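Local coordinates for protein putative NADH-depentdent flavin oxidoreductase (Cupriavidus metallidurans, PDB 5OCS) that probably uses a reduced nicotinamide cofactor and FMN to reduce activated carbon-carbon double bonds, as an ene-reductase of the Old Yellow Enzyme family, at residues A102-G105 and R106-S110. Numbering follows the deposited sequence.
Sequences AHAG and RKASS
Two consecutive i to i+3 backbone bonds, Lys107 N to Ala104 O (3.0 Å) and Ala108 N to Gly105 O (3.1 Å), wind the chain into a type II' turn running into a type I turn, the latter with Arg106 and Lys107 in 3-10 conformation, just beyond barrel strand 96-102 of the TIM-barrel fold. The second bond is the straighter. Gly105 takes the first central position of the type II' turn, where its positive phi (64°) suits glycine. On one flank the methyl of Ala104 packs against Ala108, CB to CB 3.8 Å, and also lies 3.5 Å from Ala108 N, while Ala108 CB sits 3.3 Å from Gly105 O. Lys107 CB rests 3.4 Å from Ala104 O; with CG anti to the carbonyl carbon (chi1 -71°), its extended chain leads away from the turn, NZ hydrogen-bonds to His181 O and the ammonium makes a cation-pi contact with Tyr183. The extended Arg106 side chain likewise leaves, NH1 hydrogen-bonding to Val136 O. Gln187, from helix 184-189, holds the turn through both ends of its amide, NE2 donating to Ala104 O and OE1 accepting from Arg106 N. The Ala104 side chain lies about 8 Å from that of FMN-binding Ala57, which places the turn near the flavin site. Before the turn, ND1 of His103 accepts a hydrogen bond from Gly105 N, 3.1 Å away and only 6° out of the imidazole plane.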
# COMPACT_ATOMS: atom_id res chain seq x y z
N ALA D 102 -14.89 10.05 17.36
CA ALA D 102 -14.87 11.49 17.15
C ALA D 102 -16.26 12.09 17.00
O ALA D 102 -17.21 11.45 16.63
CB ALA D 102 -14.05 11.80 15.91
N HIS D 103 -16.33 13.38 17.32
CA HIS D 103 -17.47 14.22 17.04
C HIS D 103 -16.90 15.64 16.82
O HIS D 103 -16.18 16.15 17.69
CB HIS D 103 -18.40 14.22 18.24
CG HIS D 103 -19.74 14.83 17.96
ND1 HIS D 103 -19.89 16.14 17.55
CD2 HIS D 103 -20.98 14.33 18.09
CE1 HIS D 103 -21.17 16.40 17.41
NE2 HIS D 103 -21.86 15.32 17.74
N ALA D 104 -17.17 16.20 15.66
CA ALA D 104 -16.56 17.49 15.21
C ALA D 104 -17.16 18.74 15.88
O ALA D 104 -16.58 19.81 15.81
CB ALA D 104 -16.70 17.64 13.70
N GLY D 105 -18.33 18.61 16.48
CA GLY D 105 -18.93 19.70 17.22
C GLY D 105 -19.21 20.80 16.22
O GLY D 105 -19.72 20.55 15.14
N ARG D 106 -18.86 22.04 16.58
CA ARG D 106 -19.09 23.16 15.68
C ARG D 106 -18.31 23.13 14.39
O ARG D 106 -18.61 23.93 13.52
CB ARG D 106 -18.86 24.51 16.37
CG ARG D 106 -17.39 24.83 16.57
CD ARG D 106 -17.26 25.95 17.58
NE ARG D 106 -15.88 26.34 17.82
CZ ARG D 106 -15.50 27.54 18.31
NH1 ARG D 106 -16.42 28.50 18.53
NH2 ARG D 106 -14.19 27.78 18.51
N LYS D 107 -17.30 22.27 14.28
CA LYS D 107 -16.51 22.15 13.06
C LYS D 107 -17.09 21.14 12.06
O LYS D 107 -16.51 20.92 10.97
CB LYS D 107 -15.10 21.76 13.42
CG LYS D 107 -14.30 22.87 14.09
CD LYS D 107 -12.89 22.31 14.32
CE LYS D 107 -11.87 23.39 14.43
NZ LYS D 107 -10.49 22.81 14.34
N ALA D 108 -18.22 20.53 12.42
CA ALA D 108 -18.92 19.60 11.54
C ALA D 108 -19.49 20.28 10.30
O ALA D 108 -19.38 21.51 10.13
CB ALA D 108 -20.01 18.88 12.32
N SER D 109 -20.02 19.46 9.39
CA SER D 109 -20.71 19.94 8.21
C SER D 109 -19.78 20.82 7.38
O SER D 109 -20.14 21.94 6.98
CB SER D 109 -22.00 20.69 8.62
OG SER D 109 -22.76 21.02 7.49
N SER D 110 -18.55 20.33 7.16
CA SER D 110 -17.54 21.05 6.39
C SER D 110 -17.10 20.24 5.15
O SER D 110 -17.38 19.05 5.02
CB SER D 110 -16.32 21.33 7.24
OG SER D 110 -16.68 22.17 8.33